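Alpha-2,3-sialyltransferase (Campylobacter jejuni, PDB 2P2V) probably transfers sialic acid from a CMP-activated donor onto acceptor sugars in alpha-2,3 linkage, this chain being the N-terminal part, with the family domain, of a longer, probably membrane-bound protein. Local coordinates at residues A[71-74]-A[75-79]; A[183-187]-A[188-192]; A[265-268]-A[269-272]. All coordinates share one frame; numbering follows the deposited sequence.

Contact 1 (A[71-74]-A[75-79]); sequences GVFL and QQYHT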
loop_
_atom_site.group_PDB
_atom_site.type_symbol
_atom_site.label_atom_id
_atom_site.label_comp_id
_atom_site.label_asym_id
_atom_site.label_seq_id
_atom_site.Cartn_x
_atom_site.Cartn_y
_atom_site.Cartn_z
ATOM N N GLY A 71 0.024 -4.812 -23.930
ATOM C CA GLY A 71 0.027 -3.677 -24.922
ATOM C C GLY A 71 -1.242 -3.578 -25.771
ATOM O O GLY A 71 -1.550 -2.511 -26.315
ATOM N N VAL A 72 -1.981 -4.681 -25.877
ATOM C CA VAL A 72 -3.251 -4.742 -26.587
ATOM C C VAL A 72 -4.321 -5.279 -25.675
ATOM O O VAL A 72 -5.378 -5.646 -26.132
ATOM C CB VAL A 72 -3.170 -5.667 -27.848
ATOM C CG1 VAL A 72 -2.237 -5.005 -28.912
ATOM C CG2 VAL A 72 -2.578 -7.036 -27.469
ATOM N N PHE A 73 -4.093 -5.246 -24.365
ATOM C CA PHE A 73 -5.136 -5.856 -23.463
ATOM C C PHE A 73 -6.478 -5.196 -23.561
ATOM O O PHE A 73 -7.521 -5.840 -23.509
ATOM C CB PHE A 73 -4.654 -5.881 -22.000
ATOM C CG PHE A 73 -5.476 -6.807 -21.143
ATOM C CD1 PHE A 73 -5.203 -8.194 -21.161
ATOM C CD2 PHE A 73 -6.535 -6.327 -20.404
ATOM C CE1 PHE A 73 -5.986 -9.053 -20.397
ATOM C CE2 PHE A 73 -7.351 -7.207 -19.625
ATOM C CZ PHE A 73 -7.034 -8.580 -19.657
ATOM N N LEU A 74 -6.483 -3.849 -23.645
ATOM C CA LEU A 74 -7.772 -3.164 -23.736
ATOM C C LEU A 74 -8.634 -3.697 -24.871
ATOM O O LEU A 74 -9.817 -3.958 -24.672
ATOM C CB LEU A 74 -7.529 -1.630 -23.934
ATOM C CG LEU A 74 -8.801 -0.748 -23.992
ATOM C CD1 LEU A 74 -9.299 -0.381 -22.640
ATOM C CD2 LEU A 74 -8.364 0.562 -24.711
ATOM N N GLN A 75 -8.062 -3.783 -26.084
ATOM C CA GLN A 75 -8.813 -4.300 -27.230
ATOM C C GLN A 75 -9.129 -5.812 -27.065
ATOM O O GLN A 75 -10.243 -6.263 -27.351
ATOM C CB GLN A 75 -8.034 -4.051 -28.518
ATOM C CG GLN A 75 -7.864 -2.541 -28.800
ATOM C CD GLN A 75 -6.635 -1.892 -28.152
ATOM O OE1 GLN A 75 -6.006 -2.447 -27.244
ATOM N NE2 GLN A 75 -6.288 -0.673 -28.633
ATOM N N GLN A 76 -8.175 -6.572 -26.537
ATOM C CA GLN A 76 -8.416 -8.028 -26.469
ATOM C C GLN A 76 -9.488 -8.348 -25.433
ATOM O O GLN A 76 -10.271 -9.327 -25.588
ATOM C CB GLN A 76 -7.138 -8.755 -26.067
ATOM C CG GLN A 76 -5.989 -8.764 -27.039
ATOM C CD GLN A 76 -6.224 -9.577 -28.279
ATOM O OE1 GLN A 76 -7.354 -9.752 -28.749
ATOM N NE2 GLN A 76 -5.135 -10.123 -28.804
ATOM N N TYR A 77 -9.485 -7.608 -24.328
ATOM C CA TYR A 77 -10.534 -7.804 -23.283
ATOM C C TYR A 77 -11.931 -7.605 -23.880
ATOM O O TYR A 77 -12.816 -8.393 -23.706
ATOM C CB TYR A 77 -10.294 -6.819 -22.136
ATOM C CG TYR A 77 -11.251 -6.967 -20.973
ATOM C CD1 TYR A 77 -11.040 -7.957 -19.997
ATOM C CD2 TYR A 77 -12.373 -6.161 -20.854
ATOM C CE1 TYR A 77 -11.936 -8.099 -18.925
ATOM C CE2 TYR A 77 -13.279 -6.292 -19.761
ATOM C CZ TYR A 77 -13.015 -7.236 -18.807
ATOM O OH TYR A 77 -13.919 -7.301 -17.777
ATOM N N HIS A 78 -12.098 -6.499 -24.617
ATOM C CA HIS A 78 -13.345 -6.214 -25.300
ATOM C C HIS A 78 -13.656 -7.322 -26.346
ATOM O O HIS A 78 -14.794 -7.799 -26.443
ATOM C CB HIS A 78 -13.117 -4.833 -26.000
ATOM C CG HIS A 78 -14.183 -4.493 -26.996
ATOM N ND1 HIS A 78 -15.520 -4.486 -26.682
ATOM C CD2 HIS A 78 -14.094 -4.126 -28.300
ATOM C CE1 HIS A 78 -16.219 -4.189 -27.762
ATOM N NE2 HIS A 78 -15.370 -3.960 -28.756
ATOM N N THR A 79 -12.652 -7.779 -27.071
ATOM C CA THR A 79 -12.859 -8.824 -28.103
ATOM C C THR A 79 -13.343 -10.089 -27.411
ATOM O O THR A 79 -14.311 -10.702 -27.841
ATOM C CB THR A 79 -11.584 -9.114 -28.910
ATOM O OG1 THR A 79 -11.153 -7.922 -29.604
ATOM C CG2 THR A 79 -11.856 -10.175 -29.981
HETATM O O HOH W 1 -4.156 -1.124 -25.676
#

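Contact 2 (A[183-187]-A[188-192]); sequences EAMST and NIKTI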
loop_
_atom_site.group_PDB
_atom_site.type_symbol
_atom_site.label_atom_id
_atom_site.label_comp_id
_atom_site.label_asym_id
_atom_site.label_seq_id
_atom_site.Cartn_x
_atom_site.Cartn_y
_atom_site.Cartn_z
ATOM N N GLU A 183 -4.122 -14.835 -41.809
ATOM C CA GLU A 183 -3.513 -13.544 -42.044
ATOM C C GLU A 183 -3.340 -12.833 -40.712
ATOM O O GLU A 183 -4.324 -12.478 -40.066
ATOM C CB GLU A 183 -4.369 -12.681 -42.982
ATOM C CG GLU A 183 -3.789 -11.280 -43.186
ATOM C CD GLU A 183 -2.300 -11.322 -43.543
ATOM O OE1 GLU A 183 -1.941 -12.004 -44.544
ATOM O OE2 GLU A 183 -1.497 -10.690 -42.823
ATOM N N ALA A 184 -2.086 -12.613 -40.322
ATOM C CA ALA A 184 -1.773 -11.927 -39.059
ATOM C C ALA A 184 -1.797 -10.397 -39.182
ATOM O O ALA A 184 -2.126 -9.703 -38.210
ATOM C CB ALA A 184 -0.437 -12.401 -38.503
ATOM N N MET A 185 -1.449 -9.877 -40.364
ATOM C CA MET A 185 -1.528 -8.432 -40.629
ATOM C C MET A 185 -2.919 -8.064 -41.147
ATOM O O MET A 185 -3.081 -7.558 -42.278
ATOM C CB MET A 185 -0.437 -7.975 -41.607
ATOM C CG MET A 185 0.986 -8.112 -41.076
ATOM S SD MET A 185 1.372 -6.986 -39.713
ATOM C CE MET A 185 1.539 -5.405 -40.567
ATOM N N SER A 186 -3.922 -8.344 -40.311
ATOM C CA SER A 186 -5.306 -8.013 -40.608
ATOM C C SER A 186 -5.470 -6.500 -40.520
ATOM O O SER A 186 -4.554 -5.787 -40.097
ATOM C CB SER A 186 -6.241 -8.727 -39.632
ATOM O OG SER A 186 -5.883 -8.398 -38.305
ATOM N N THR A 187 -6.627 -6.002 -40.942
ATOM C CA THR A 187 -6.831 -4.559 -41.000
ATOM C C THR A 187 -6.687 -3.929 -39.603
ATOM O O THR A 187 -6.029 -2.909 -39.447
ATOM C CB THR A 187 -8.199 -4.192 -41.615
ATOM O OG1 THR A 187 -8.509 -5.102 -42.679
ATOM C CG2 THR A 187 -8.149 -2.783 -42.176
ATOM N N ASN A 188 -7.294 -4.551 -38.592
ATOM C CA ASN A 188 -7.264 -3.970 -37.240
ATOM C C ASN A 188 -5.889 -4.025 -36.572
ATOM O O ASN A 188 -5.512 -3.097 -35.856
ATOM C CB ASN A 188 -8.343 -4.588 -36.356
ATOM C CG ASN A 188 -9.741 -4.220 -36.799
ATOM O OD1 ASN A 188 -10.706 -4.908 -36.459
ATOM N ND2 ASN A 188 -9.871 -3.105 -37.558
ATOM N N ILE A 189 -5.141 -5.103 -36.812
ATOM C CA ILE A 189 -3.768 -5.201 -36.308
ATOM C C ILE A 189 -2.933 -4.022 -36.845
ATOM O O ILE A 189 -2.272 -3.309 -36.076
ATOM C CB ILE A 189 -3.118 -6.596 -36.642
ATOM C CG1 ILE A 189 -3.707 -7.727 -35.759
ATOM C CG2 ILE A 189 -1.572 -6.543 -36.555
ATOM C CD1 ILE A 189 -3.435 -7.599 -34.219
ATOM N N LYS A 190 -3.015 -3.808 -38.163
ATOM C CA LYS A 190 -2.385 -2.653 -38.831
ATOM C C LYS A 190 -2.769 -1.302 -38.224
ATOM O O LYS A 190 -1.907 -0.452 -38.034
ATOM C CB LYS A 190 -2.696 -2.666 -40.335
ATOM C CG LYS A 190 -1.980 -3.767 -41.122
ATOM C CD LYS A 190 -2.506 -3.832 -42.549
ATOM C CE LYS A 190 -1.794 -4.886 -43.371
ATOM N NZ LYS A 190 -2.685 -5.275 -44.513
ATOM N N THR A 191 -4.045 -1.109 -37.899
ATOM C CA THR A 191 -4.506 0.178 -37.377
ATOM C C THR A 191 -3.932 0.459 -35.993
ATOM O O THR A 191 -3.271 1.491 -35.787
ATOM C CB THR A 191 -6.033 0.281 -37.299
ATOM O OG1 THR A 191 -6.608 -0.044 -38.565
ATOM C CG2 THR A 191 -6.442 1.687 -36.918
ATOM N N ILE A 192 -4.184 -0.457 -35.050
ATOM C CA ILE A 192 -3.786 -0.251 -33.647
ATOM C C ILE A 192 -2.288 0.089 -33.582
ATOM O O ILE A 192 -1.908 1.122 -33.013
ATOM C CB ILE A 192 -4.184 -1.446 -32.719
ATOM C CG1 ILE A 192 -5.701 -1.687 -32.789
ATOM C CG2 ILE A 192 -3.803 -1.155 -31.265
ATOM C CD1 ILE A 192 -6.186 -3.004 -32.198
#

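Contact 3 (A[265-268]-A[269-272]); sequences DNTP and GVSF. With EDO (1,2-ethanediol), chain C.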
loop_
_atom_site.group_PDB
_atom_site.type_symbol
_atom_site.label_atom_id
_atom_site.label_comp_id
_atom_site.label_asym_id
_atom_site.label_seq_id
_atom_site.Cartn_x
_atom_site.Cartn_y
_atom_site.Cartn_z
ATOM N N ASP A 265 -14.263 2.273 -29.298
ATOM C CA ASP A 265 -14.714 3.663 -29.473
ATOM C C ASP A 265 -13.998 4.611 -28.514
ATOM O O ASP A 265 -13.657 4.240 -27.388
ATOM C CB ASP A 265 -16.205 3.733 -29.230
ATOM C CG ASP A 265 -17.016 3.167 -30.392
ATOM O OD1 ASP A 265 -16.467 3.069 -31.509
ATOM O OD2 ASP A 265 -18.202 2.835 -30.193
ATOM N N ASN A 266 -13.795 5.846 -28.957
ATOM C CA ASN A 266 -13.181 6.882 -28.171
ATOM C C ASN A 266 -14.095 7.450 -27.062
ATOM O O ASN A 266 -14.432 8.649 -27.036
ATOM C CB ASN A 266 -12.734 7.982 -29.122
ATOM C CG ASN A 266 -11.842 9.002 -28.460
ATOM O OD1 ASN A 266 -12.128 10.216 -28.507
ATOM N ND2 ASN A 266 -10.734 8.538 -27.870
ATOM N N THR A 267 -14.529 6.593 -26.130
ATOM C CA THR A 267 -15.256 7.053 -24.951
ATOM C C THR A 267 -14.343 7.802 -23.946
ATOM O O THR A 267 -13.108 7.845 -24.113
ATOM C CB THR A 267 -15.863 5.844 -24.221
ATOM O OG1 THR A 267 -14.777 5.026 -23.776
ATOM C CG2 THR A 267 -16.777 5.059 -25.136
ATOM N N PRO A 268 -14.923 8.439 -22.917
ATOM C CA PRO A 268 -14.057 9.095 -21.934
ATOM C C PRO A 268 -13.098 8.078 -21.284
ATOM O O PRO A 268 -11.947 8.358 -21.097
ATOM C CB PRO A 268 -15.039 9.653 -20.929
ATOM C CG PRO A 268 -16.228 9.973 -21.770
ATOM C CD PRO A 268 -16.343 8.724 -22.641
ATOM N N GLY A 269 -13.581 6.878 -21.028
ATOM C CA GLY A 269 -12.723 5.872 -20.359
ATOM C C GLY A 269 -11.622 5.320 -21.246
ATOM O O GLY A 269 -10.495 5.205 -20.807
ATOM N N VAL A 270 -11.961 4.973 -22.488
ATOM C CA VAL A 270 -10.979 4.496 -23.464
ATOM C C VAL A 270 -9.995 5.614 -23.722
ATOM O O VAL A 270 -8.790 5.363 -23.791
ATOM C CB VAL A 270 -11.637 4.005 -24.802
ATOM C CG1 VAL A 270 -10.602 3.801 -25.874
ATOM C CG2 VAL A 270 -12.332 2.645 -24.600
ATOM N N SER A 271 -10.469 6.861 -23.908
ATOM C CA SER A 271 -9.473 7.927 -24.189
ATOM C C SER A 271 -8.506 8.148 -23.035
ATOM O O SER A 271 -7.336 8.346 -23.261
ATOM C CB SER A 271 -10.101 9.267 -24.716
ATOM O OG SER A 271 -11.246 9.551 -23.979
ATOM N N PHE A 272 -9.018 8.141 -21.803
ATOM C CA PHE A 272 -8.232 8.262 -20.615
ATOM C C PHE A 272 -7.157 7.169 -20.624
ATOM O O PHE A 272 -5.963 7.422 -20.408
ATOM C CB PHE A 272 -9.132 8.102 -19.352
ATOM C CG PHE A 272 -8.337 8.194 -18.069
ATOM C CD1 PHE A 272 -7.640 7.069 -17.608
ATOM C CD2 PHE A 272 -8.231 9.408 -17.378
ATOM C CE1 PHE A 272 -6.843 7.139 -16.487
ATOM C CE2 PHE A 272 -7.481 9.474 -16.207
ATOM C CZ PHE A 272 -6.757 8.334 -15.777
HETATM C C1 EDO C . -16.160 -0.683 -27.756
HETATM O O1 EDO C . -15.655 0.546 -27.203
HETATM C C2 EDO C . -17.209 -0.488 -28.827
HETATM O O2 EDO C . -16.453 -0.075 -29.948
#

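Contact 1 (A[71-74]-A[75-79])
Val72 stands at the N-cap position, and its carbonyl oxygen receives Gln76 N at 3.0 Å, opening the i to i+4 ladder of helix 73-85. Tyr77 N follows with a short bond of 2.8 Å to Phe73 O. The next rung, His78 N to Leu74 O, is weak at 3.4 Å, and Leu74 O also accepts from Tyr143 OH of the second subunit. On one flank Val72 and Gln76 run side by side in the same direction, CG2 of Val72 meeting CG of Gln76 at 3.8 Å. The helix is the middle member of the beta-alpha-beta unit 62-68, 73-85, 90-96, and its start faces the donor pocket: the bound fluorinated CMP-sialic acid analogue touches both Val72 and Gln76, while Tyr52 OH holds Gln76 OE1. A different flank is aromatic. Phe73 and Tyr77 meet obliquely, planes at 34°, with Phe73 CE2 packed 3.8 Å from Tyr77 CD1; Phe117 adjoins both rings, and Asp119 binds the Tyr77 hydroxyl. Gln75 bends sharply at its second torsion (chi2 88°), which folds its amide back toward the cap. There a single water donates to Gln75 OE1 at 2.8 Å and to Gly71 O at 3.0 Å, bridging the preceding loop to the first turn.

Contact 2 (A[183-187]-A[188-192])
Ser186 carries OG between its backbone N and carbonyl carbon (chi1 56°), and this rotation lays the hydroxyl against Ile189, 3.4 Å from CG1. The residue is the N-cap of the short helix 187-192, and its OG is hydrogen-bonded to Asp260 OD1, whose other carboxylate oxygen takes Asn188 N; one aspartate serves both the cap side chain and the first turn. Before the cap, Met185 is the centre of an inverse gamma turn, closed by a weak bond from Ser186 N to Ala184 O. The turn leaves Ala184 O beneath Ile189, whose CG1 comes within 3.5 Å of it. Met185 and Lys190 cross at about a right angle: the methionine is bent at both outer torsions, so that CE approaches Lys190 CG at 3.9 Å, whereas the lysine runs extended and sets CE 3.8 Å from Met185 CB. The nearest atoms of the Ile189 side chain and the bound donor analogue are about 6 Å apart, placing this helix beside the pocket. Lys190 N bonds almost straight to Ser186 O (175°). One rung on, Thr187 O is gripped twice by Thr191, by its N and by OG1, each at 3.1 Å, the hydroxyl lying 39° above the carbonyl plane.

Contact 3 (A[265-268]-A[269-272])
In the flat peptide group joining Thr267 to Pro268, Thr267 O is reached by Ser271 from both sides of its carbonyl plane, OG tilted to one side and the backbone N to the other. The bond from Ser271 N measures 2.8 Å; that from Ser271 OG is modelled at 2.5 Å, unusually short, so its exact length is doubtful. A single carbonyl oxygen thus takes two donors of one residue. A second flat group, the amide of Asn266, turns its nitrogen end to the same serine, ND2 lying 3.3 Å from Ser271 CB. The third is the carboxylate of Asp265, over one face of which an ethanediol, probably from the crystallisation liquor, places O2, 3.3 Å from Asp265 CG. The other ethanediol oxygen, O1, accepts from Asp265 N at 3.1 Å, and the molecule is also bonded to Tyr143 O of the second subunit.

Thr267 turns its hydroxyl back over the helix start (chi1 63°), where OG1 accepts a nearly straight bond of 3.1 Å from Val270 N (167°). The same oxygen is bonded to Ile142 O of the second subunit, so the cap is also part of the subunit interface. Val270 in turn tucks under the preceding loop, its CB 3.3 Å from Asp265 O. That carbonyl is brought there by an inverse gamma turn centred on Asn266, which Thr267 N closes weakly. The regular ladder continues with Phe272 N to Pro268 O at 3.0 Å. Pro268, with no N-H to offer, fits the first helical position, which proline commonly occupies and where no carbonyl of the preceding turn awaits a donor. A threonine whose hydroxyl accepts from the amide three residues on is a side-chain N-cap, here beginning the last helix of this chain, 268-283.

All three contacts are helix beginnings, contact 1 sharing a side of the chain's centre with each of the others. Contact 1 comes first along the chain, on a helix that connects two strands of the parallel sheet; contact 2 follows, where the loop after strand 165-169 enters helix 187-192, and contact 3 opens the last helix. Contact 1 links the other two, its centre lying about 14 Å from that of contact 2 and about 13 Å from that of contact 3, Gln75 touching Ile192 and Leu74 touching Val270. Contacts 2 and 3, centres about 21 Å apart, do not touch. Contact 1 contributes to the donor pocket and contact 2 lies near it; contacts 1 and 3 meet the second subunit.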